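Leucine aminopeptidase (PDB 7D1B) probably acts as a zinc-dependent glutaminyl cyclase of the M28 peptidase family, closing N-terminal glutamine of peptides into pyroglutamate. Local coordinates at residues V93-K98 with M110-A115; A161-L166 with F181-G186. All blocks are in the same frame, centred on the assembly; numbering follows the deposited sequence.

Interaction 1: V93-K98 with M110-A115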
loop_
_atom_site.group_PDB
_atom_site.type_symbol
_atom_site.label_atom_id
_atom_site.label_comp_id
_atom_site.label_asym_id
_atom_site.label_seq_id
_atom_site.Cartn_x
_atom_site.Cartn_y
_atom_site.Cartn_z
ATOM N N VAL A 93 -0.261 -14.914 6.392
ATOM C CA VAL A 93 0.936 -15.162 7.186
ATOM C C VAL A 93 1.335 -13.865 7.869
ATOM O O VAL A 93 1.197 -12.775 7.305
ATOM C CB VAL A 93 2.077 -15.769 6.331
ATOM C CG1 VAL A 93 3.426 -15.684 7.020
ATOM C CG2 VAL A 93 1.755 -17.221 5.976
ATOM N N ARG A 94 1.826 -13.992 9.090
ATOM C CA ARG A 94 2.356 -12.877 9.864
ATOM C C ARG A 94 3.877 -12.891 9.810
ATOM O O ARG A 94 4.494 -13.954 9.924
ATOM C CB ARG A 94 1.915 -13.019 11.321
ATOM C CG ARG A 94 0.405 -12.955 11.516
ATOM C CD ARG A 94 -0.009 -13.389 12.920
ATOM N NE ARG A 94 0.564 -12.540 13.954
ATOM C CZ ARG A 94 0.009 -11.416 14.399
ATOM N NH1 ARG A 94 -1.146 -10.988 13.901
ATOM N NH2 ARG A 94 0.624 -10.711 15.342
ATOM N N GLN A 95 4.484 -11.722 9.661
ATOM C CA GLN A 95 5.927 -11.571 9.845
ATOM C C GLN A 95 6.104 -10.718 11.086
ATOM O O GLN A 95 5.957 -9.494 11.029
ATOM C CB GLN A 95 6.623 -10.890 8.675
ATOM C CG GLN A 95 6.443 -11.491 7.338
ATOM C CD GLN A 95 7.367 -10.839 6.304
ATOM O OE1 GLN A 95 7.618 -9.610 6.314
ATOM N NE2 GLN A 95 7.898 -11.668 5.410
ATOM N N GLU A 96 6.402 -11.363 12.207
ATOM C CA GLU A 96 6.521 -10.683 13.486
ATOM C C GLU A 96 7.981 -10.355 13.756
ATOM O O GLU A 96 8.862 -11.190 13.542
ATOM C CB GLU A 96 5.990 -11.591 14.599
ATOM C CG GLU A 96 4.507 -11.940 14.448
ATOM C CD GLU A 96 3.994 -12.869 15.531
ATOM O OE1 GLU A 96 4.806 -13.434 16.303
ATOM O OE2 GLU A 96 2.760 -13.029 15.612
ATOM N N PHE A 97 8.235 -9.149 14.256
ATOM C CA PHE A 97 9.596 -8.736 14.572
ATOM C C PHE A 97 9.532 -7.606 15.590
ATOM O O PHE A 97 8.461 -7.095 15.903
ATOM C CB PHE A 97 10.396 -8.372 13.311
ATOM C CG PHE A 97 9.836 -7.208 12.516
ATOM C CD1 PHE A 97 8.734 -7.362 11.685
ATOM C CD2 PHE A 97 10.457 -5.964 12.572
ATOM C CE1 PHE A 97 8.253 -6.277 10.947
ATOM C CE2 PHE A 97 9.996 -4.890 11.835
ATOM C CZ PHE A 97 8.899 -5.037 11.025
ATOM N N LYS A 98 10.690 -7.242 16.137
ATOM C CA LYS A 98 10.778 -6.153 17.102
ATOM C C LYS A 98 11.818 -5.161 16.632
ATOM O O LYS A 98 12.832 -5.541 16.044
ATOM C CB LYS A 98 11.213 -6.647 18.491
ATOM C CG LYS A 98 10.211 -7.564 19.155
ATOM C CD LYS A 98 10.741 -8.032 20.504
ATOM C CE LYS A 98 9.949 -9.210 21.047
ATOM N NZ LYS A 98 8.634 -8.796 21.615
ATOM N N MET A 110 6.263 -5.337 15.883
ATOM C CA MET A 110 5.787 -5.040 14.544
ATOM C C MET A 110 5.332 -6.339 13.900
ATOM O O MET A 110 5.904 -7.414 14.153
ATOM C CB MET A 110 6.919 -4.449 13.704
ATOM C CG MET A 110 7.463 -3.183 14.271
ATOM S SD MET A 110 6.403 -1.841 13.712
ATOM C CE MET A 110 7.328 -0.390 14.272
ATOM N N THR A 111 4.330 -6.231 13.028
ATOM C CA THR A 111 3.852 -7.395 12.279
ATOM C C THR A 111 3.496 -6.968 10.863
ATOM O O THR A 111 2.560 -6.182 10.677
ATOM C CB THR A 111 2.617 -8.031 12.937
ATOM O OG1 THR A 111 2.881 -8.293 14.317
ATOM C CG2 THR A 111 2.256 -9.352 12.247
ATOM N N ASN A 112 4.207 -7.488 9.861
ATOM C CA ASN A 112 3.699 -7.367 8.499
ATOM C C ASN A 112 2.682 -8.481 8.269
ATOM O O ASN A 112 2.811 -9.580 8.805
ATOM C CB ASN A 112 4.812 -7.547 7.466
ATOM C CG ASN A 112 5.888 -6.476 7.529
ATOM O OD1 ASN A 112 5.632 -5.315 7.891
ATOM N ND2 ASN A 112 7.100 -6.859 7.134
ATOM N N LEU A 113 1.659 -8.192 7.481
ATOM C CA LEU A 113 0.659 -9.201 7.131
ATOM C C LEU A 113 0.751 -9.495 5.640
ATOM O O LEU A 113 0.862 -8.579 4.825
ATOM C CB LEU A 113 -0.745 -8.697 7.456
ATOM C CG LEU A 113 -1.923 -9.597 7.821
ATOM C CD1 LEU A 113 -1.577 -10.457 9.023
ATOM C CD2 LEU A 113 -3.181 -8.789 8.113
ATOM N N ILE A 114 0.713 -10.768 5.274
ATOM C CA ILE A 114 0.746 -11.163 3.873
ATOM C C ILE A 114 -0.484 -12.013 3.611
ATOM O O ILE A 114 -0.687 -13.031 4.276
ATOM C CB ILE A 114 2.021 -11.941 3.524
ATOM C CG1 ILE A 114 3.272 -11.129 3.872
ATOM C CG2 ILE A 114 2.007 -12.350 2.038
ATOM C CD1 ILE A 114 4.545 -11.963 3.908
ATOM N N ALA A 115 -1.295 -11.611 2.640
ATOM C CA ALA A 115 -2.443 -12.395 2.182
ATOM C C ALA A 115 -2.124 -12.875 0.771
ATOM O O ALA A 115 -2.021 -12.065 -0.151
ATOM C CB ALA A 115 -3.725 -11.573 2.213
#

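Interaction 2: A161-L166 with F181-G186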
loop_
_atom_site.group_PDB
_atom_site.type_symbol
_atom_site.label_atom_id
_atom_site.label_comp_id
_atom_site.label_asym_id
_atom_site.label_seq_id
_atom_site.Cartn_x
_atom_site.Cartn_y
_atom_site.Cartn_z
ATOM N N ALA A 161 -7.918 -0.977 2.708
ATOM C CA ALA A 161 -9.324 -1.073 2.336
ATOM C C ALA A 161 -9.499 -1.523 0.891
ATOM O O ALA A 161 -10.398 -2.318 0.589
ATOM C CB ALA A 161 -10.017 0.258 2.581
ATOM N N LEU A 162 -8.650 -1.029 -0.016
ATOM C CA LEU A 162 -8.745 -1.490 -1.391
ATOM C C LEU A 162 -8.407 -2.968 -1.479
ATOM O O LEU A 162 -9.052 -3.704 -2.223
ATOM C CB LEU A 162 -7.872 -0.646 -2.319
ATOM C CG LEU A 162 -7.928 -1.081 -3.799
ATOM C CD1 LEU A 162 -9.374 -1.083 -4.342
ATOM C CD2 LEU A 162 -7.061 -0.177 -4.655
ATOM N N MET A 163 -7.418 -3.435 -0.702
ATOM C CA MET A 163 -7.159 -4.874 -0.642
ATOM C C MET A 163 -8.381 -5.633 -0.138
ATOM O O MET A 163 -8.701 -6.714 -0.651
ATOM C CB MET A 163 -5.961 -5.178 0.254
ATOM C CG MET A 163 -4.632 -4.714 -0.260
ATOM S SD MET A 163 -3.428 -4.955 1.030
ATOM C CE MET A 163 -1.990 -4.182 0.276
ATOM N N MET A 164 -9.071 -5.090 0.876
ATOM C CA MET A 164 -10.294 -5.742 1.353
ATOM C C MET A 164 -11.325 -5.852 0.238
ATOM O O MET A 164 -11.977 -6.887 0.094
ATOM C CB MET A 164 -10.867 -4.984 2.546
ATOM C CG MET A 164 -10.019 -5.087 3.803
ATOM S SD MET A 164 -10.719 -4.168 5.202
ATOM C CE MET A 164 -12.001 -5.313 5.698
ATOM N N GLU A 165 -11.492 -4.792 -0.555
ATOM C CA GLU A 165 -12.422 -4.864 -1.681
ATOM C C GLU A 165 -11.952 -5.884 -2.715
ATOM O O GLU A 165 -12.729 -6.732 -3.169
ATOM C CB GLU A 165 -12.634 -3.489 -2.316
ATOM C CG GLU A 165 -13.467 -3.550 -3.605
ATOM C CD GLU A 165 -14.867 -4.123 -3.404
ATOM O OE1 GLU A 165 -15.370 -4.055 -2.266
ATOM O OE2 GLU A 165 -15.458 -4.619 -4.407
ATOM N N LEU A 166 -10.678 -5.809 -3.109
ATOM C CA LEU A 166 -10.152 -6.713 -4.124
ATOM C C LEU A 166 -10.308 -8.163 -3.709
ATOM O O LEU A 166 -10.519 -9.037 -4.562
ATOM C CB LEU A 166 -8.672 -6.413 -4.391
ATOM C CG LEU A 166 -8.365 -5.123 -5.148
ATOM C CD1 LEU A 166 -6.864 -4.892 -5.175
ATOM C CD2 LEU A 166 -8.927 -5.171 -6.552
ATOM N N PHE A 181 -0.788 -9.783 -1.308
ATOM C CA PHE A 181 -1.134 -8.509 -0.693
ATOM C C PHE A 181 -0.253 -8.390 0.545
ATOM O O PHE A 181 -0.312 -9.255 1.432
ATOM C CB PHE A 181 -2.595 -8.522 -0.244
ATOM C CG PHE A 181 -3.622 -8.497 -1.357
ATOM C CD1 PHE A 181 -3.281 -8.463 -2.712
ATOM C CD2 PHE A 181 -4.978 -8.495 -1.020
ATOM C CE1 PHE A 181 -4.284 -8.418 -3.710
ATOM C CE2 PHE A 181 -5.965 -8.447 -2.006
ATOM C CZ PHE A 181 -5.627 -8.406 -3.340
ATOM N N VAL A 182 0.583 -7.364 0.603
ATOM C CA VAL A 182 1.523 -7.215 1.705
ATOM C C VAL A 182 1.210 -5.902 2.415
ATOM O O VAL A 182 1.210 -4.828 1.792
ATOM C CB VAL A 182 2.987 -7.264 1.230
ATOM C CG1 VAL A 182 3.936 -7.111 2.417
ATOM C CG2 VAL A 182 3.252 -8.568 0.451
ATOM N N LEU A 183 0.956 -5.994 3.721
ATOM C CA LEU A 183 0.700 -4.839 4.573
ATOM C C LEU A 183 1.909 -4.637 5.478
ATOM O O LEU A 183 2.237 -5.506 6.306
ATOM C CB LEU A 183 -0.572 -5.056 5.386
ATOM C CG LEU A 183 -1.800 -5.001 4.469
ATOM C CD1 LEU A 183 -2.959 -5.709 5.116
ATOM C CD2 LEU A 183 -2.129 -3.569 4.134
ATOM N N PHE A 184 2.591 -3.505 5.293
ATOM C CA PHE A 184 3.793 -3.185 6.058
ATOM C C PHE A 184 3.440 -2.455 7.344
ATOM O O PHE A 184 2.776 -1.409 7.320
ATOM C CB PHE A 184 4.719 -2.276 5.260
ATOM C CG PHE A 184 5.188 -2.857 3.952
ATOM C CD1 PHE A 184 5.865 -4.078 3.891
ATOM C CD2 PHE A 184 4.966 -2.164 2.765
ATOM C CE1 PHE A 184 6.308 -4.581 2.670
ATOM C CE2 PHE A 184 5.415 -2.663 1.553
ATOM C CZ PHE A 184 6.078 -3.869 1.508
ATOM N N ASP A 185 3.924 -2.981 8.467
ATOM C CA ASP A 185 3.883 -2.234 9.710
ATOM C C ASP A 185 5.012 -1.198 9.730
ATOM O O ASP A 185 5.955 -1.242 8.930
ATOM C CB ASP A 185 4.045 -3.208 10.878
ATOM C CG ASP A 185 3.405 -2.725 12.185
ATOM O OD1 ASP A 185 3.069 -1.520 12.338
ATOM O OD2 ASP A 185 3.228 -3.593 13.077
ATOM N N GLY A 186 4.907 -0.260 10.661
ATOM C CA GLY A 186 6.038 0.575 11.014
ATOM C C GLY A 186 6.582 1.418 9.884
ATOM O O GLY A 186 7.780 1.735 9.872
#

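Interaction 1: V93-K98 with M110-A115
V93-K98 and M110-A115 run antiparallel, their axes 162° apart and 4.5 Å at closest approach, as the two arms of a β-hairpin at one edge of the mixed sheet of this M28-family α/β fold. V93 with I114, Q95 with N112 and F97 with M110 are hydrogen-bonded pairs, each closed by two N-H...O=C bonds; R94 with L113 and E96 with T111 are the non-hydrogen-bonded pairs between them. On the face carrying Q95, a seventh bond is made by side chains: N112 ND2 gives a nearly straight bond (178°) to Q95 OE1 at 2.9 Å, lying in both amide planes at the bond although the planes are turned against each other. I114 CD1 packs 3.7 Å from Q95 NE2; the I114 side chain also touches F211 of helix 206-218. On the same face F97 has CG between its backbone N and carbonyl carbon (chi1 62°), which swings the ring across to M110, whose CB sits over its face, 3.5 Å from the centroid, in a CH-pi contact. The F97 ring also stacks on H210, and an alanine here would probably leave M110 CB without its aromatic cover and H210 without its stacking partner. On the opposite face, T111 CG2 lies over the centre of the R94 guanidinium, 3.7 Å from CZ of R94. R94 bends at chi3 and grips one carboxylate oxygen side-on: E96 OE2 receives NE of R94 at 2.8 Å on its anti lone pair and NH2 of R94 at 3.2 Å.

Interaction 2: A161-L166 with F181-G186
M163 and F181 carry most of this buried contact, in which helix 153-167 of a β-α-β crossover packs on its second strand, 178-184, in the α/β fold of the M28 family; L166 and L183 add smaller flanking patches. The short axes of 161-166 and 181-184 are 10.0 Å apart at closest approach and run nearly antiparallel (158°). The M163 chain, extended beyond CG, is long enough to pass the F181 ring and bring its sulfur and methyl to L183 and V182. M163 CB stands above the ring plane near its rim, 3.7 Å from F181 CD2, and CG stands over the ring face in a CH-pi contact, 4.3 Å from the centroid. SD is farther along, 5.0 Å from the same centroid and 44° off the ring normal, an oblique Met-aromatic contact. The sulfur also packs against L183, with M163 SD 3.6 Å from L183 CD2, while the terminal methyl CE of M163 reaches V182 O at 3.6 Å. At the far end of the ring, F181 CZ meets L166 CB at 3.8 Å, one helical turn on from M163, and F181 CE2 comes 3.5 Å from M163 O. Around this layer, F85 of helix 72-87 touches M163 and L81 touches L183, W117 meets the F181 ring edge-to-face, and strands 108-117 and 123-130 bond to the backbone of 178-184 as its two neighbours in the sheet.

Overall arrangement
Interactions 1 and 2 meet through neighbouring strands of one sheet, centres 12 Å apart. Strand 108-117, the inner hairpin arm, pairs with strand 178-184: L113 O lies 2.8 Å from L183 N, and A115 N 2.8 Å from F181 O, both probable hydrogen bonds. Interaction 1 extends the sheet to its edge, whereas interaction 2 packs a helix against the sheet face that carries F181 and L183. D185 OD2 accepts from T111 N and D185 N donates to N112 OD1. Zinc, held by D155, E188 and H309, is about 14 Å from the M110 and L183 side chains; M110's is about 9 Å from that of E188, L183's about 11 Å from that of D155.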